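Local coordinates for pentafunctional AROM polypeptide (PDB 5SWV), which catalyses steps of the shikimate pathway, the portion described here carrying the dehydroquinate dehydratase and shikimate dehydrogenase enzymes of the five-enzyme AROM polypeptide, at residues A[472-477]-A[495-500]; A[439-444]-A[467-472]; A[100-105]-A[124-129]; A[109-114]-A[132-137]. All blocks are in the same frame, centred on the assembly; numbering follows the deposited sequence.

Interaction 1: residues A[472-477]-A[495-500]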
# COMPACT_ATOMS: atom_id res chain seq x y z
N GLY A 472 -17.86 -9.15 12.14
CA GLY A 472 -17.57 -10.24 11.21
C GLY A 472 -17.96 -9.86 9.80
O GLY A 472 -18.95 -9.17 9.62
N VAL A 473 -17.18 -10.30 8.81
CA VAL A 473 -17.35 -9.86 7.41
C VAL A 473 -17.69 -11.05 6.51
O VAL A 473 -17.07 -12.10 6.60
CB VAL A 473 -16.10 -9.14 6.86
CG1 VAL A 473 -16.29 -8.72 5.40
CG2 VAL A 473 -15.74 -7.94 7.72
N PHE A 474 -18.69 -10.83 5.65
CA PHE A 474 -19.11 -11.78 4.63
C PHE A 474 -18.77 -11.21 3.27
O PHE A 474 -19.11 -10.06 2.99
CB PHE A 474 -20.61 -11.98 4.71
CG PHE A 474 -21.17 -12.80 3.59
CD1 PHE A 474 -21.24 -14.19 3.69
CD2 PHE A 474 -21.64 -12.20 2.44
CE1 PHE A 474 -21.75 -14.95 2.66
CE2 PHE A 474 -22.16 -12.96 1.40
CZ PHE A 474 -22.21 -14.34 1.51
N LEU A 475 -18.15 -12.01 2.41
CA LEU A 475 -17.83 -11.60 1.04
C LEU A 475 -18.40 -12.58 0.03
O LEU A 475 -18.14 -13.77 0.12
CB LEU A 475 -16.31 -11.51 0.85
CG LEU A 475 -15.79 -11.28 -0.57
CD1 LEU A 475 -16.28 -9.97 -1.13
CD2 LEU A 475 -14.27 -11.31 -0.56
N ASP A 476 -19.14 -12.09 -0.96
CA ASP A 476 -19.59 -12.93 -2.06
C ASP A 476 -18.80 -12.52 -3.27
O ASP A 476 -18.77 -11.35 -3.60
CB ASP A 476 -21.08 -12.73 -2.31
CG ASP A 476 -21.69 -13.81 -3.18
OD1 ASP A 476 -21.01 -14.28 -4.13
OD2 ASP A 476 -22.85 -14.19 -2.93
N MET A 477 -18.17 -13.48 -3.95
CA MET A 477 -17.37 -13.20 -5.14
C MET A 477 -18.15 -13.03 -6.43
O MET A 477 -17.57 -12.61 -7.42
CB MET A 477 -16.33 -14.29 -5.35
CG MET A 477 -15.30 -14.33 -4.25
SD MET A 477 -14.42 -12.78 -4.14
CE MET A 477 -13.42 -12.84 -5.64
N TRP A 495 -24.38 -9.37 9.30
CA TRP A 495 -23.00 -9.40 8.83
C TRP A 495 -22.71 -8.10 8.11
O TRP A 495 -23.60 -7.51 7.49
CB TRP A 495 -22.75 -10.57 7.88
CG TRP A 495 -22.61 -11.90 8.56
CD1 TRP A 495 -23.61 -12.71 8.98
CD2 TRP A 495 -21.39 -12.58 8.86
NE1 TRP A 495 -23.10 -13.86 9.53
CE2 TRP A 495 -21.74 -13.81 9.46
CE3 TRP A 495 -20.04 -12.28 8.66
CZ2 TRP A 495 -20.78 -14.73 9.89
CZ3 TRP A 495 -19.08 -13.20 9.09
CH2 TRP A 495 -19.46 -14.41 9.70
N LYS A 496 -21.45 -7.66 8.22
CA LYS A 496 -20.90 -6.59 7.40
C LYS A 496 -20.62 -7.24 6.04
O LYS A 496 -19.86 -8.19 5.98
CB LYS A 496 -19.60 -6.07 8.05
CG LYS A 496 -19.21 -4.61 7.78
CD LYS A 496 -18.22 -4.13 8.87
CE LYS A 496 -17.92 -2.63 8.83
NZ LYS A 496 -16.70 -2.27 8.05
N CYS A 497 -21.28 -6.79 4.98
CA CYS A 497 -21.24 -7.49 3.68
C CYS A 497 -20.48 -6.74 2.60
O CYS A 497 -20.58 -5.52 2.51
CB CYS A 497 -22.65 -7.75 3.17
SG CYS A 497 -23.56 -8.89 4.22
N CYS A 498 -19.76 -7.50 1.77
CA CYS A 498 -19.05 -7.00 0.61
C CYS A 498 -19.40 -7.81 -0.61
O CYS A 498 -19.69 -9.00 -0.50
CB CYS A 498 -17.55 -7.11 0.83
SG CYS A 498 -17.00 -6.31 2.32
N ASN A 499 -19.35 -7.17 -1.78
CA ASN A 499 -19.73 -7.82 -3.03
C ASN A 499 -18.55 -8.04 -3.94
O ASN A 499 -17.47 -7.50 -3.71
CB ASN A 499 -20.88 -7.06 -3.73
CG ASN A 499 -20.45 -5.73 -4.34
OD1 ASN A 499 -19.35 -5.20 -4.13
ND2 ASN A 499 -21.37 -5.17 -5.12
N GLY A 500 -18.78 -8.83 -4.98
CA GLY A 500 -17.72 -9.26 -5.89
C GLY A 500 -17.19 -8.16 -6.78
O GLY A 500 -16.09 -8.25 -7.30

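Interaction 2: residues A[439-444]-A[467-472]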
# COMPACT_ATOMS: atom_id res chain seq x y z
N THR A 439 -18.13 -19.89 16.25
CA THR A 439 -18.38 -18.48 15.98
C THR A 439 -17.45 -18.01 14.86
O THR A 439 -16.23 -18.04 15.02
CB THR A 439 -18.15 -17.65 17.25
OG1 THR A 439 -18.90 -18.24 18.32
CG2 THR A 439 -18.57 -16.19 17.06
N LEU A 440 -18.02 -17.58 13.75
CA LEU A 440 -17.25 -17.19 12.56
C LEU A 440 -16.94 -15.69 12.56
O LEU A 440 -17.77 -14.88 12.99
CB LEU A 440 -18.02 -17.54 11.29
CG LEU A 440 -18.37 -19.01 11.11
CD1 LEU A 440 -19.42 -19.18 10.03
CD2 LEU A 440 -17.11 -19.81 10.79
N SER A 441 -15.76 -15.35 12.07
CA SER A 441 -15.35 -13.96 11.88
C SER A 441 -15.23 -13.53 10.40
O SER A 441 -15.13 -12.34 10.12
CB SER A 441 -14.01 -13.72 12.59
OG SER A 441 -14.16 -13.87 13.99
N ALA A 442 -15.25 -14.49 9.47
CA ALA A 442 -15.03 -14.21 8.05
C ALA A 442 -15.65 -15.30 7.20
O ALA A 442 -15.54 -16.47 7.53
CB ALA A 442 -13.54 -14.11 7.74
N VAL A 443 -16.32 -14.91 6.11
CA VAL A 443 -16.93 -15.87 5.21
C VAL A 443 -16.71 -15.45 3.76
O VAL A 443 -16.74 -14.26 3.47
CB VAL A 443 -18.44 -16.04 5.50
CG1 VAL A 443 -19.07 -17.04 4.53
CG2 VAL A 443 -18.66 -16.49 6.94
N VAL A 444 -16.48 -16.41 2.87
CA VAL A 444 -16.37 -16.14 1.43
C VAL A 444 -17.20 -17.17 0.67
O VAL A 444 -16.95 -18.37 0.79
CB VAL A 444 -14.92 -16.20 0.92
CG1 VAL A 444 -14.84 -15.65 -0.50
CG2 VAL A 444 -14.00 -15.42 1.84
N ASN A 467 -24.12 -17.84 14.03
CA ASN A 467 -23.09 -17.76 15.04
C ASN A 467 -21.96 -16.86 14.55
O ASN A 467 -21.12 -17.28 13.75
CB ASN A 467 -22.61 -19.16 15.41
CG ASN A 467 -22.10 -19.25 16.83
OD1 ASN A 467 -21.55 -20.28 17.22
ND2 ASN A 467 -22.28 -18.19 17.60
N LYS A 468 -21.96 -15.62 15.04
CA LYS A 468 -21.26 -14.51 14.39
C LYS A 468 -20.49 -13.62 15.37
O LYS A 468 -21.05 -13.12 16.34
CB LYS A 468 -22.30 -13.68 13.65
CG LYS A 468 -21.74 -12.73 12.60
CD LYS A 468 -21.48 -11.34 13.12
CE LYS A 468 -22.63 -10.39 12.88
NZ LYS A 468 -22.13 -9.01 13.14
N ALA A 469 -19.21 -13.39 15.09
CA ALA A 469 -18.37 -12.54 15.94
C ALA A 469 -18.62 -11.07 15.64
O ALA A 469 -18.96 -10.71 14.52
CB ALA A 469 -16.90 -12.85 15.74
N ASP A 470 -18.43 -10.23 16.64
CA ASP A 470 -18.56 -8.80 16.40
C ASP A 470 -17.64 -8.39 15.27
O ASP A 470 -16.50 -8.85 15.20
CB ASP A 470 -18.22 -7.99 17.65
CG ASP A 470 -19.28 -8.09 18.72
OD1 ASP A 470 -20.48 -8.28 18.41
OD2 ASP A 470 -18.89 -7.97 19.90
N GLY A 471 -18.18 -7.55 14.37
CA GLY A 471 -17.47 -7.01 13.23
C GLY A 471 -17.14 -8.03 12.16
O GLY A 471 -16.24 -7.80 11.36
N GLY A 472 -17.86 -9.15 12.14
CA GLY A 472 -17.57 -10.24 11.21
C GLY A 472 -17.96 -9.86 9.80
O GLY A 472 -18.95 -9.17 9.62

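Interaction 3: residues A[100-105]-A[124-129]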
# COMPACT_ATOMS: atom_id res chain seq x y z
N LEU A 100 10.91 11.79 23.63
CA LEU A 100 9.88 11.41 22.67
C LEU A 100 10.42 10.46 21.60
O LEU A 100 9.76 9.48 21.26
CB LEU A 100 9.22 12.63 22.01
CG LEU A 100 8.11 13.32 22.82
CD1 LEU A 100 7.88 14.77 22.37
CD2 LEU A 100 6.80 12.54 22.77
N MET A 101 11.61 10.74 21.10
CA MET A 101 12.18 9.92 20.04
C MET A 101 12.54 8.52 20.54
O MET A 101 12.32 7.53 19.84
CB MET A 101 13.39 10.62 19.39
CG MET A 101 12.99 11.83 18.54
SD MET A 101 14.37 12.70 17.76
CE MET A 101 15.01 13.70 19.08
N LEU A 102 13.05 8.43 21.76
CA LEU A 102 13.31 7.14 22.40
C LEU A 102 12.06 6.30 22.52
O LEU A 102 12.08 5.09 22.28
CB LEU A 102 13.90 7.34 23.79
CG LEU A 102 15.35 7.80 23.83
CD1 LEU A 102 15.78 8.15 25.25
CD2 LEU A 102 16.29 6.76 23.22
N SER A 103 10.98 6.95 22.92
CA SER A 103 9.69 6.27 23.03
C SER A 103 9.21 5.69 21.69
O SER A 103 8.69 4.56 21.62
CB SER A 103 8.65 7.23 23.60
OG SER A 103 7.36 6.78 23.31
N ALA A 104 9.40 6.47 20.63
CA ALA A 104 9.01 6.08 19.28
C ALA A 104 9.73 4.83 18.80
O ALA A 104 9.15 4.00 18.08
CB ALA A 104 9.26 7.22 18.32
N MET A 105 10.99 4.71 19.18
CA MET A 105 11.79 3.55 18.82
C MET A 105 11.33 2.35 19.65
O MET A 105 11.25 1.24 19.14
CB MET A 105 13.29 3.86 18.97
CG MET A 105 13.74 4.95 17.99
SD MET A 105 15.40 5.66 18.05
CE MET A 105 15.85 5.52 19.77
N ASN A 124 23.83 10.45 19.72
CA ASN A 124 24.43 9.17 20.08
C ASN A 124 23.53 8.30 20.95
O ASN A 124 23.32 7.12 20.67
CB ASN A 124 25.75 9.43 20.80
CG ASN A 124 26.59 8.18 20.98
OD1 ASN A 124 26.69 7.34 20.10
ND2 ASN A 124 27.23 8.09 22.11
N ILE A 125 22.99 8.88 22.02
CA ILE A 125 22.03 8.16 22.85
C ILE A 125 20.87 7.61 22.01
O ILE A 125 20.45 6.47 22.22
CB ILE A 125 21.49 9.06 23.96
CG1 ILE A 125 22.59 9.29 25.00
CG2 ILE A 125 20.27 8.44 24.63
CD1 ILE A 125 22.33 10.49 25.89
N LEU A 126 20.34 8.40 21.08
CA LEU A 126 19.27 7.92 20.21
C LEU A 126 19.78 6.83 19.30
O LEU A 126 19.09 5.85 19.07
CB LEU A 126 18.67 9.05 19.38
CG LEU A 126 17.95 10.16 20.14
CD1 LEU A 126 17.73 11.39 19.25
CD2 LEU A 126 16.63 9.68 20.73
N TYR A 127 21.00 7.00 18.78
CA TYR A 127 21.63 5.96 17.95
C TYR A 127 21.81 4.65 18.74
O TYR A 127 21.40 3.59 18.27
CB TYR A 127 22.98 6.45 17.40
CG TYR A 127 23.77 5.39 16.68
CD1 TYR A 127 23.44 5.01 15.39
CD2 TYR A 127 24.86 4.77 17.30
CE1 TYR A 127 24.17 4.03 14.73
CE2 TYR A 127 25.59 3.79 16.65
CZ TYR A 127 25.23 3.43 15.37
OH TYR A 127 25.93 2.46 14.71
N GLN A 128 22.37 4.74 19.94
CA GLN A 128 22.56 3.55 20.79
C GLN A 128 21.24 2.79 21.05
O GLN A 128 21.28 1.58 21.18
CB GLN A 128 23.25 3.90 22.12
CG GLN A 128 24.68 4.45 22.01
CD GLN A 128 25.66 3.55 21.24
OE1 GLN A 128 25.56 2.33 21.26
NE2 GLN A 128 26.62 4.17 20.56
N HIS A 129 20.09 3.47 21.07
CA HIS A 129 18.81 2.81 21.36
C HIS A 129 17.95 2.53 20.14
O HIS A 129 16.80 2.17 20.28
CB HIS A 129 18.03 3.64 22.37
CG HIS A 129 18.69 3.74 23.70
ND1 HIS A 129 19.84 4.48 23.91
CD2 HIS A 129 18.37 3.18 24.90
CE1 HIS A 129 20.21 4.36 25.18
NE2 HIS A 129 19.33 3.58 25.80

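Interaction 4: residues A[109-114]-A[132-137]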
# COMPACT_ATOMS: atom_id res chain seq x y z
N CYS A 109 8.50 2.42 15.51
CA CYS A 109 8.45 3.31 14.35
C CYS A 109 9.54 2.86 13.39
O CYS A 109 10.63 2.49 13.82
CB CYS A 109 8.64 4.78 14.72
SG CYS A 109 7.17 5.54 15.46
N ASP A 110 9.23 2.89 12.09
CA ASP A 110 10.16 2.42 11.06
C ASP A 110 11.34 3.36 10.90
O ASP A 110 12.48 2.90 10.80
CB ASP A 110 9.44 2.26 9.73
CG ASP A 110 8.27 1.32 9.83
OD1 ASP A 110 7.22 1.74 10.38
OD2 ASP A 110 8.40 0.17 9.36
N PHE A 111 11.06 4.67 10.92
CA PHE A 111 12.09 5.70 10.89
C PHE A 111 11.86 6.76 11.97
O PHE A 111 10.73 6.99 12.41
CB PHE A 111 12.09 6.45 9.56
CG PHE A 111 12.18 5.57 8.35
CD1 PHE A 111 11.04 5.06 7.76
CD2 PHE A 111 13.41 5.31 7.76
CE1 PHE A 111 11.12 4.28 6.62
CE2 PHE A 111 13.50 4.53 6.63
CZ PHE A 111 12.35 4.00 6.05
N VAL A 112 12.94 7.43 12.36
CA VAL A 112 12.87 8.64 13.19
C VAL A 112 13.75 9.70 12.52
O VAL A 112 14.89 9.42 12.15
CB VAL A 112 13.37 8.38 14.63
CG1 VAL A 112 13.52 9.67 15.42
CG2 VAL A 112 12.41 7.45 15.37
N ASP A 113 13.21 10.91 12.38
CA ASP A 113 13.99 12.04 11.91
C ASP A 113 14.69 12.66 13.09
O ASP A 113 14.03 13.11 14.06
CB ASP A 113 13.09 13.09 11.24
CG ASP A 113 13.89 14.16 10.48
OD1 ASP A 113 14.63 14.96 11.12
OD2 ASP A 113 13.75 14.24 9.24
N VAL A 114 16.01 12.69 13.02
CA VAL A 114 16.83 13.26 14.06
C VAL A 114 17.57 14.45 13.47
O VAL A 114 18.46 14.29 12.65
CB VAL A 114 17.81 12.22 14.61
CG1 VAL A 114 18.70 12.82 15.69
CG2 VAL A 114 17.06 11.01 15.13
N TYR A 132 15.57 -1.63 15.60
CA TYR A 132 15.25 -1.79 14.18
C TYR A 132 14.89 -0.50 13.47
O TYR A 132 14.97 -0.42 12.23
CB TYR A 132 14.14 -2.82 14.00
CG TYR A 132 14.60 -4.19 14.41
CD1 TYR A 132 15.75 -4.76 13.83
CD2 TYR A 132 13.92 -4.92 15.40
CE1 TYR A 132 16.20 -6.01 14.22
CE2 TYR A 132 14.37 -6.18 15.79
CZ TYR A 132 15.51 -6.72 15.19
OH TYR A 132 15.98 -7.96 15.54
N THR A 133 14.49 0.51 14.24
CA THR A 133 14.22 1.84 13.71
C THR A 133 15.41 2.40 12.96
O THR A 133 16.55 2.30 13.41
CB THR A 133 13.84 2.80 14.84
OG1 THR A 133 12.71 2.27 15.56
CG2 THR A 133 13.49 4.16 14.30
N LYS A 134 15.14 2.97 11.80
CA LYS A 134 16.18 3.62 10.99
C LYS A 134 16.23 5.11 11.27
O LYS A 134 15.19 5.76 11.38
CB LYS A 134 15.88 3.45 9.50
CG LYS A 134 15.73 2.02 9.04
CD LYS A 134 17.04 1.28 9.11
CE LYS A 134 16.92 -0.02 8.35
NZ LYS A 134 17.98 -0.95 8.80
N LEU A 135 17.44 5.66 11.35
CA LEU A 135 17.59 7.09 11.59
C LEU A 135 17.75 7.90 10.30
O LEU A 135 18.54 7.53 9.41
CB LEU A 135 18.77 7.34 12.51
CG LEU A 135 18.68 6.69 13.88
CD1 LEU A 135 19.78 7.28 14.73
CD2 LEU A 135 17.33 6.88 14.56
N ILE A 136 16.95 8.96 10.19
CA ILE A 136 17.07 9.96 9.13
C ILE A 136 17.69 11.19 9.78
O ILE A 136 17.07 11.87 10.59
CB ILE A 136 15.73 10.34 8.45
CG1 ILE A 136 14.96 9.09 7.99
CG2 ILE A 136 15.98 11.25 7.25
CD1 ILE A 136 13.66 9.37 7.26
N MET A 137 18.94 11.45 9.43
CA MET A 137 19.64 12.61 9.91
C MET A 137 19.35 13.75 8.95
O MET A 137 19.63 13.65 7.76
CB MET A 137 21.14 12.33 10.00
CG MET A 137 21.47 11.19 10.95
SD MET A 137 21.21 11.69 12.65
CE MET A 137 20.35 10.26 13.23

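Interaction 1: residues A[472-477]-A[495-500]
Gly472 to Asp476 and Lys496 to Cys498 run side by side as parallel strands, joined through helix 485-492 in a beta-alpha-beta unit. They are the last two strands of a six-stranded parallel sheet in the order 3-2-1-4-5-6, the Rossmann topology expected of the dinucleotide-binding domain of shikimate dehydrogenase. The strand axes are inclined at 24°.

Four backbone hydrogen bonds join them, their donors passing back and forth between the strands. Lys496 N gives to Gly472 O, Phe474 N to Lys496 O at 2.9 Å, Cys498 N to Phe474 O, and Asp476 N to Cys498 O. The Phe474 bond is nearly straight, 170° at the hydrogen.

Apolar contacts divide between the two faces. With Val473 and Leu475 lies Cys498: its SG meets Val473 CG1 at 4.0 Å, while its CB lies 3.7 Å from Leu475 CD1. This face is covered by helix 353-364, where Phe361 touches Val473 and Leu475. Phe474 and Cys497 share the other face, which packs on helix 485-492; Cys497 SG stands obliquely 5.3 Å from the centroid of the Phe474 ring.

Trp495 sets its indole against the backbone of the first strand. Its CE3 and CZ3 meet Gly472 and Val473 obliquely, its NE1 is bonded to Leu465 O, and Val473 CA meets the ring edge in plane. Phe474 CB lies 4.0 Å from Trp495 CE3.

Interaction 2: residues A[439-444]-A[467-472]
Thr439 and Asn467 meet with their side chains crossing at about a right angle, just before a parallel beta bridge between Leu440 and Lys468. The bridge lies where strand 440-445 begins, just before the chain bends at Ser441 and enters the Rossmann-like sheet of the shikimate dehydrogenase part. With CG2 anti to its backbone N, Thr439 lays that methyl against the backbone of 468-469, 3.5 Å from Ala469 N. The other branch of Thr439, OG1, reaches over to the Asn467 side chain.

Two backbone bonds follow this crossing along the chain. Leu440 N gives to Asn467 O at 3.1 Å in an almost straight bond, with the donor above the carbonyl plane. In return, Ala469 N gives to Leu440 O at 3.0 Å.

Further along, Ala469 CB points toward 439-444 and meets the hydroxyl of Ser441. Beyond Ala469 the chain folds through a type II turn to Gly472, with Gly471 at positive phi (69°), and a weak bond from Gly472 N to Ala469 O closes it. Having turned, the chain enters strand 472-476, which runs beside 440-445. Here Gly472 CA makes a CA-H...O contact with Ser441 O, at 3.4 Å.

Interaction 3: residues A[100-105]-A[124-129]
Leu126 is the main bump of this contact, and Met101 and Leu102 form the hollow that receives it. One methyl, CD1, lies 3.6 Å from Met101 CE, and the two side chains cross at about a right angle. The other, CD2, drops between Met101 CB at 3.6 Å and Leu102 CG at 3.8 Å. The fork of the leucine is thus held by both the root and the bent end of Met101, whose last torsion (chi3 -80°) folds CE back to the methyl.

The two helices run nearly parallel, 10° between their directions, with short-segment axes 10.1 Å apart. They are successive outer helices of the dehydroquinate dehydratase TIM barrel, lying against strand 111-115: Met101 and Leu126 both also touch Val114 of that strand.

Toward the C-terminal ends of the two segments the bump comes from the other helix. Met105 pushes its methyl to the C-terminal end of helix 120-128, where CE lies near Leu126 O and is 3.9 Å from His129 CB. Leu102 CD2 fits against the same His129 CB, at 3.7 Å, and approaches the imidazole obliquely. That imidazole is tethered to its own helix by ND1, which gives a hydrogen bond to Ile125 O at 2.7 Å. The same oxygen also accepts from His129 N, the first residue past the helix.

Interaction 4: residues A[109-114]-A[132-137]
Ile136 reaches over strand 111-114 from its parallel neighbour, 134-137, and can be followed outward. Its CB lies beside Val112 O, the oxygen that accepts the bond from Ile136 N at 2.9 Å. CG1, anti to the carbonyl carbon (chi1 -52°), turns to the Phe111 ring, 4.1 Å from CD2. The terminal CD1 continues past it to Phe111 CB at 4.0 Å. On the other branch, CG2 comes within 4.2 Å of Asp113 OD2. Phe111 is also met by Lys134, whose CB lies 3.5 Å from the ring atom CD2.

The backbones are knit by further bonds: Lys134 N to Asp110 O, Val112 N to Lys134 O, and Val114 N to Ile136 O. Just before the strands begin, Thr133 OG1 gives to Cys109 O at 2.7 Å, in the plane of that carbonyl. On the face with Val112, Val114 and Leu135, Met137 lies alongside Val114, its CE 3.5 Å from Val114 CB.

This is one strand pair of the eight-stranded dehydroquinate dehydratase TIM barrel, connected by helix 120-128. Val112 turns outward to Met101 and Met105 of helix 94-106. The Phe111-Asp113-Ile136 face belongs to the barrel interior, where Asp113 is bonded to Ser138 and salt-bridged to Arg81, while strands 76-79 and 167-173 flank the pair.

The four contacts form two clusters, one in each enzyme. Along the chain interactions 3 and 4 come first, their segments alternating: helix 94-106, strand 111-115, helix 120-128, strand 134-140. Their centres are 9 Å apart, and Met101 packs on Val112, so helix layer and barrel wall meet directly. Interactions 2 and 1 follow in series, centres 10 Å apart, sharing Gly472 and one sheet, in which strands 440-445 and 472-476 are neighbours; Trp495 of interaction 1 packs on Lys468 and Val443. Between the clusters, the centres of interactions 1 and 4 lie about 39 Å apart, on opposite sides of the chain's centre, as befits separately folded dehydratase and dehydrogenase units on one polypeptide.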